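Local coordinates for single-stranded DNA-binding protein (PDB 5GQO), which probably binds single-stranded DNA through an OB-fold domain, as members of the SSB family do, and assembles as a tetramer, at residues P27-G32 and V97-L102; K50-S55 and Y73-C78. All blocks are in the same frame, centred on the assembly; numbering follows the deposited sequence.

Contact 1 (P27-G32 and V97-L102)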
loop_
_atom_site.group_PDB
_atom_site.type_symbol
_atom_site.label_atom_id
_atom_site.label_comp_id
_atom_site.label_asym_id
_atom_site.label_seq_id
_atom_site.Cartn_x
_atom_site.Cartn_y
_atom_site.Cartn_z
ATOM N N PRO B 27 -4.328 5.397 1.088
ATOM C CA PRO B 27 -3.912 4.956 -0.245
ATOM C C PRO B 27 -4.281 3.520 -0.497
ATOM O O PRO B 27 -4.485 2.782 0.403
ATOM C CB PRO B 27 -2.403 5.126 -0.250
ATOM C CG PRO B 27 -2.039 5.423 1.158
ATOM C CD PRO B 27 -3.227 6.009 1.818
ATOM N N PHE B 28 -4.464 3.177 -1.757
ATOM C CA PHE B 28 -4.975 1.891 -2.132
ATOM C C PHE B 28 -4.521 1.522 -3.531
ATOM O O PHE B 28 -4.466 2.387 -4.434
ATOM C CB PHE B 28 -6.481 1.959 -2.074
ATOM C CG PHE B 28 -7.167 0.662 -2.422
ATOM C CD1 PHE B 28 -6.961 -0.473 -1.648
ATOM C CD2 PHE B 28 -8.009 0.577 -3.492
ATOM C CE1 PHE B 28 -7.597 -1.672 -1.935
ATOM C CE2 PHE B 28 -8.679 -0.611 -3.780
ATOM C CZ PHE B 28 -8.465 -1.740 -3.009
ATOM N N THR B 29 -4.257 0.227 -3.707
ATOM C CA THR B 29 -3.924 -0.361 -4.972
ATOM C C THR B 29 -4.697 -1.634 -5.163
ATOM O O THR B 29 -4.807 -2.412 -4.250
ATOM C CB THR B 29 -2.493 -0.751 -5.051
ATOM O OG1 THR B 29 -1.668 0.420 -5.016
ATOM C CG2 THR B 29 -2.261 -1.482 -6.397
ATOM N N VAL B 30 -5.296 -1.813 -6.338
ATOM C CA VAL B 30 -5.924 -3.082 -6.692
ATOM C C VAL B 30 -5.536 -3.480 -8.116
ATOM O O VAL B 30 -5.434 -2.648 -9.005
ATOM C CB VAL B 30 -7.471 -3.065 -6.530
ATOM C CG1 VAL B 30 -8.147 -2.078 -7.473
ATOM C CG2 VAL B 30 -8.055 -4.450 -6.746
ATOM N N VAL B 31 -5.313 -4.761 -8.300
ATOM C CA VAL B 31 -4.990 -5.324 -9.606
ATOM C C VAL B 31 -6.093 -6.351 -9.937
ATOM O O VAL B 31 -6.430 -7.177 -9.109
ATOM C CB VAL B 31 -3.637 -6.044 -9.545
ATOM C CG1 VAL B 31 -3.406 -6.810 -10.819
ATOM C CG2 VAL B 31 -2.513 -5.051 -9.245
ATOM N N GLY B 32 -6.683 -6.282 -11.119
ATOM C CA GLY B 32 -7.750 -7.210 -11.452
ATOM C C GLY B 32 -8.272 -6.983 -12.857
ATOM O O GLY B 32 -7.503 -6.871 -13.804
ATOM N N VAL B 97 -4.601 -2.235 -13.531
ATOM C CA VAL B 97 -3.891 -1.838 -12.316
ATOM C C VAL B 97 -4.515 -0.514 -11.924
ATOM O O VAL B 97 -4.546 0.396 -12.746
ATOM C CB VAL B 97 -2.411 -1.618 -12.606
ATOM C CG1 VAL B 97 -1.658 -1.171 -11.367
ATOM C CG2 VAL B 97 -1.808 -2.903 -13.084
ATOM N N VAL B 98 -5.006 -0.410 -10.698
ATOM C CA VAL B 98 -5.631 0.818 -10.213
ATOM C C VAL B 98 -4.945 1.298 -8.922
ATOM O O VAL B 98 -4.837 0.545 -7.934
ATOM C CB VAL B 98 -7.094 0.589 -9.865
ATOM C CG1 VAL B 98 -7.678 1.844 -9.287
ATOM C CG2 VAL B 98 -7.866 0.159 -11.089
ATOM N N VAL B 99 -4.516 2.554 -8.934
ATOM C CA VAL B 99 -3.928 3.189 -7.794
ATOM C C VAL B 99 -4.720 4.441 -7.425
ATOM O O VAL B 99 -5.104 5.178 -8.310
ATOM C CB VAL B 99 -2.524 3.623 -8.095
ATOM C CG1 VAL B 99 -1.882 4.272 -6.858
ATOM C CG2 VAL B 99 -1.734 2.422 -8.520
ATOM N N GLY B 100 -4.976 4.662 -6.128
ATOM C CA GLY B 100 -5.619 5.895 -5.695
ATOM C C GLY B 100 -5.887 5.948 -4.203
ATOM O O GLY B 100 -5.053 5.581 -3.404
ATOM N N HIS B 101 -7.086 6.358 -3.830
ATOM C CA HIS B 101 -7.440 6.459 -2.437
ATOM C C HIS B 101 -8.781 5.844 -2.233
ATOM O O HIS B 101 -9.642 5.959 -3.086
ATOM C CB HIS B 101 -7.376 7.918 -1.966
ATOM C CG HIS B 101 -6.017 8.515 -2.114
ATOM N ND1 HIS B 101 -5.019 8.345 -1.177
ATOM C CD2 HIS B 101 -5.488 9.278 -3.088
ATOM C CE1 HIS B 101 -3.919 8.963 -1.573
ATOM N NE2 HIS B 101 -4.189 9.559 -2.717
ATOM N N LEU B 102 -8.966 5.184 -1.096
ATOM C CA LEU B 102 -10.220 4.450 -0.842
ATOM C C LEU B 102 -11.204 5.203 0.070
ATOM O O LEU B 102 -10.770 5.848 1.024
ATOM C CB LEU B 102 -9.844 3.120 -0.191
ATOM C CG LEU B 102 -10.937 2.057 -0.132
ATOM C CD1 LEU B 102 -11.312 1.602 -1.523
ATOM C CD2 LEU B 102 -10.353 0.918 0.639
#

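Contact 2 (K50-S55 and Y73-C78)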
loop_
_atom_site.group_PDB
_atom_site.type_symbol
_atom_site.label_atom_id
_atom_site.label_comp_id
_atom_site.label_asym_id
_atom_site.label_seq_id
_atom_site.Cartn_x
_atom_site.Cartn_y
_atom_site.Cartn_z
ATOM N N LYS B 50 -16.429 5.755 -14.632
ATOM C CA LYS B 50 -16.452 4.899 -13.513
ATOM C C LYS B 50 -16.889 3.499 -13.869
ATOM O O LYS B 50 -17.642 3.274 -14.812
ATOM C CB LYS B 50 -17.358 5.489 -12.464
ATOM C CG LYS B 50 -18.804 5.594 -12.832
ATOM C CD LYS B 50 -19.641 5.811 -11.586
ATOM C CE LYS B 50 -20.080 4.502 -10.944
ATOM N NZ LYS B 50 -20.832 4.702 -9.666
ATOM N N PHE B 51 -16.424 2.537 -13.093
ATOM C CA PHE B 51 -16.610 1.153 -13.459
ATOM C C PHE B 51 -16.299 0.304 -12.290
ATOM O O PHE B 51 -15.768 0.765 -11.272
ATOM C CB PHE B 51 -15.709 0.813 -14.679
ATOM C CG PHE B 51 -14.261 1.250 -14.548
ATOM C CD1 PHE B 51 -13.358 0.428 -13.968
ATOM C CD2 PHE B 51 -13.831 2.467 -14.985
ATOM C CE1 PHE B 51 -12.021 0.804 -13.796
ATOM C CE2 PHE B 51 -12.487 2.850 -14.855
ATOM C CZ PHE B 51 -11.588 2.023 -14.233
ATOM N N ARG B 52 -16.600 -0.972 -12.424
ATOM C CA ARG B 52 -16.429 -1.907 -11.321
ATOM C C ARG B 52 -15.218 -2.794 -11.595
ATOM O O ARG B 52 -14.974 -3.168 -12.739
ATOM C CB ARG B 52 -17.682 -2.732 -11.306
ATOM C CG ARG B 52 -18.069 -3.341 -9.983
ATOM C CD ARG B 52 -19.308 -2.690 -9.453
ATOM N NE ARG B 52 -19.069 -2.417 -8.055
ATOM C CZ ARG B 52 -19.090 -3.351 -7.116
ATOM N NH1 ARG B 52 -18.855 -3.008 -5.848
ATOM N NH2 ARG B 52 -19.365 -4.622 -7.439
ATOM N N VAL B 53 -14.441 -3.092 -10.553
ATOM C CA VAL B 53 -13.236 -3.925 -10.678
ATOM C C VAL B 53 -13.318 -5.115 -9.724
ATOM O O VAL B 53 -13.702 -4.954 -8.563
ATOM C CB VAL B 53 -11.920 -3.165 -10.401
ATOM C CG1 VAL B 53 -10.721 -4.127 -10.464
ATOM C CG2 VAL B 53 -11.719 -2.074 -11.425
ATOM N N ALA B 54 -12.952 -6.284 -10.250
ATOM C CA ALA B 54 -12.806 -7.511 -9.473
ATOM C C ALA B 54 -11.348 -7.859 -9.417
ATOM O O ALA B 54 -10.617 -7.800 -10.429
ATOM C CB ALA B 54 -13.536 -8.639 -10.130
ATOM N N SER B 55 -10.900 -8.213 -8.228
ATOM C CA SER B 55 -9.530 -8.612 -8.090
ATOM C C SER B 55 -9.292 -10.083 -8.318
ATOM O O SER B 55 -9.972 -10.935 -7.741
ATOM C CB SER B 55 -8.992 -8.282 -6.741
ATOM O OG SER B 55 -7.637 -7.929 -6.960
ATOM N N TYR B 73 -14.376 -6.686 -4.817
ATOM C CA TYR B 73 -15.131 -5.903 -5.797
ATOM C C TYR B 73 -15.136 -4.461 -5.332
ATOM O O TYR B 73 -15.447 -4.203 -4.171
ATOM C CB TYR B 73 -16.572 -6.409 -5.878
ATOM C CG TYR B 73 -16.622 -7.844 -6.311
ATOM C CD1 TYR B 73 -16.460 -8.196 -7.667
ATOM C CD2 TYR B 73 -16.786 -8.865 -5.376
ATOM C CE1 TYR B 73 -16.453 -9.518 -8.068
ATOM C CE2 TYR B 73 -16.788 -10.195 -5.771
ATOM C CZ TYR B 73 -16.615 -10.517 -7.118
ATOM O OH TYR B 73 -16.634 -11.835 -7.499
ATOM N N VAL B 74 -14.760 -3.530 -6.206
ATOM C CA VAL B 74 -14.821 -2.094 -5.882
ATOM C C VAL B 74 -15.203 -1.248 -7.072
ATOM O O VAL B 74 -14.933 -1.601 -8.182
ATOM C CB VAL B 74 -13.472 -1.497 -5.378
ATOM C CG1 VAL B 74 -13.143 -2.016 -3.989
ATOM C CG2 VAL B 74 -12.320 -1.745 -6.328
ATOM N N THR B 75 -15.809 -0.103 -6.807
ATOM C CA THR B 75 -16.145 0.851 -7.847
ATOM C C THR B 75 -14.936 1.786 -7.951
ATOM O O THR B 75 -14.426 2.224 -6.941
ATOM C CB THR B 75 -17.432 1.602 -7.444
ATOM O OG1 THR B 75 -18.508 0.672 -7.350
ATOM C CG2 THR B 75 -17.784 2.692 -8.421
ATOM N N VAL B 76 -14.485 2.068 -9.158
ATOM C CA VAL B 76 -13.361 2.964 -9.403
ATOM C C VAL B 76 -13.892 4.204 -10.098
ATOM O O VAL B 76 -14.700 4.082 -11.009
ATOM C CB VAL B 76 -12.346 2.320 -10.342
ATOM C CG1 VAL B 76 -11.168 3.225 -10.521
ATOM C CG2 VAL B 76 -11.897 0.987 -9.788
ATOM N N ASN B 77 -13.420 5.379 -9.701
ATOM C CA ASN B 77 -13.845 6.617 -10.293
ATOM C C ASN B 77 -12.643 7.300 -10.891
ATOM O O ASN B 77 -11.726 7.628 -10.176
ATOM C CB ASN B 77 -14.380 7.556 -9.245
ATOM C CG ASN B 77 -15.601 7.047 -8.559
ATOM O OD1 ASN B 77 -16.494 6.484 -9.164
ATOM N ND2 ASN B 77 -15.661 7.275 -7.268
ATOM N N CYS B 78 -12.665 7.566 -12.193
ATOM C CA CYS B 78 -11.627 8.333 -12.817
ATOM C C CYS B 78 -12.155 9.706 -13.279
ATOM O O CYS B 78 -13.280 9.838 -13.752
ATOM C CB CYS B 78 -11.122 7.557 -14.012
ATOM S SG CYS B 78 -10.708 5.858 -13.657
#

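Contact 1 (P27-G32 and V97-L102)
Val30 and Val98 face each other as a hydrogen-bonded pair of an antiparallel sheet, and their side chains stand alongside on the buried face. Val30 turns CG1 between its backbone N and carbonyl carbon (chi1 64°), which sets that methyl 3.7 Å from CB of Val98. Two backbone bonds clasp the pair: Val30 N to Val98 O at 2.9 Å and Val98 N to Val30 O at 2.8 Å. Beyond the corner at Gly100, Leu102 brings CD1 over one side of the Phe28 ring, 3.9 Å above its plane and displaced toward the rim, a CH-pi contact. Val120 of strand 117-122 packs on Phe28, Val98 and Leu102, and Phe28 and Leu102 also meet Leu102 and Phe28 of the third subunit, so this side of the OB-fold sheet is buried partly by the barrel and partly by the assembly. The Phe28-Gly100 bonds are unequal: Gly100 N reaches Phe28 O nearly straight (N-H...O 166°), whereas Phe28 N, lying above the Gly100 carbonyl plane, makes a more bent bond (140°). The other face, carrying Thr29, Val31, Val97 and Val99, is looser within the chain; Thr29 OG1 lies 4.0 Å from Val99 CG2 and is hydrogen-bonded to Thr29 of the second subunit. Toward the partly exposed end, the side chains of Pro27 and His101, a non-hydrogen-bonded pair, diverge, although His101 ND1 still comes to 3.7 Å from Pro27 CA.

Contact 2 (K50-S55 and Y73-C78)
The Phe51 ring takes Val76 CB over one face, 3.8 Å above the plane and shifted toward the rim, while Cys78 SG approaches obliquely, 3.7 Å from Phe51 CE2, as a sulfur-aromatic contact. With CG placed between backbone N and carbonyl carbon (chi1 49°), the ring swings across to the neighbouring strand, where its CE1 and CZ meet Val76. The Arg52 guanidinium has Val74 N over one face and Thr75 OG1 at its edge, in plane; NE donates to that hydroxyl at 3.2 Å along an almost straight line (175°), which helps fix the rotation of the group. Arg52 NH2 reaches Tyr73 CB at 3.7 Å; the two side chains cross at about a right angle, and though their planes are 17° apart NH2 meets the ring obliquely, not as a stack. Ala54 CB touches the Tyr73 ring obliquely at CE1, 3.7 Å away. On the face that carries Arg52, Ala54, Tyr73 and Thr75, Lys50 bends at chi3 and brings CE and NZ beside Thr75 CG2. The opposite, buried face is apolar: Val53 CG2 and Val76 CG2 meet at 3.5 Å beside Phe51. Backbone bonds join Phe51 with Val76 and Val53 with Val74 in both directions. This antiparallel pair lies in the middle of the OB-fold sheet: strand 33-43 flanks 50-55, with Ile34, Thr36 and Pro38 against Phe51, and strand 117-122 runs parallel to 73-79, its Val118, Val120 and Ala122 packing on Val74 and Val76.

Overall arrangement
Contact 2 is nested along the chain inside the loop that contact 1 closes, and the centres of the two lie about 9 Å apart in the same curled OB-fold sheet. They meet directly: Val31 O and Ser55 OG are 2.6 Å apart, a probable hydrogen bond, and Val98 CG1 packs on Val76 CG1 at 4.0 Å, joining their buried faces. Val120 of strand 117-122 touches side chains of both. Pro38, a calcium-binding residue seen in a structure of this protein, with no calcium bound to this chain here, has its side chain about 4 Å from that of Phe51 in contact 2 but about 11 Å from that of Val98 in contact 1. Both contacts touch the third subunit, and contact 1 also packs against the second.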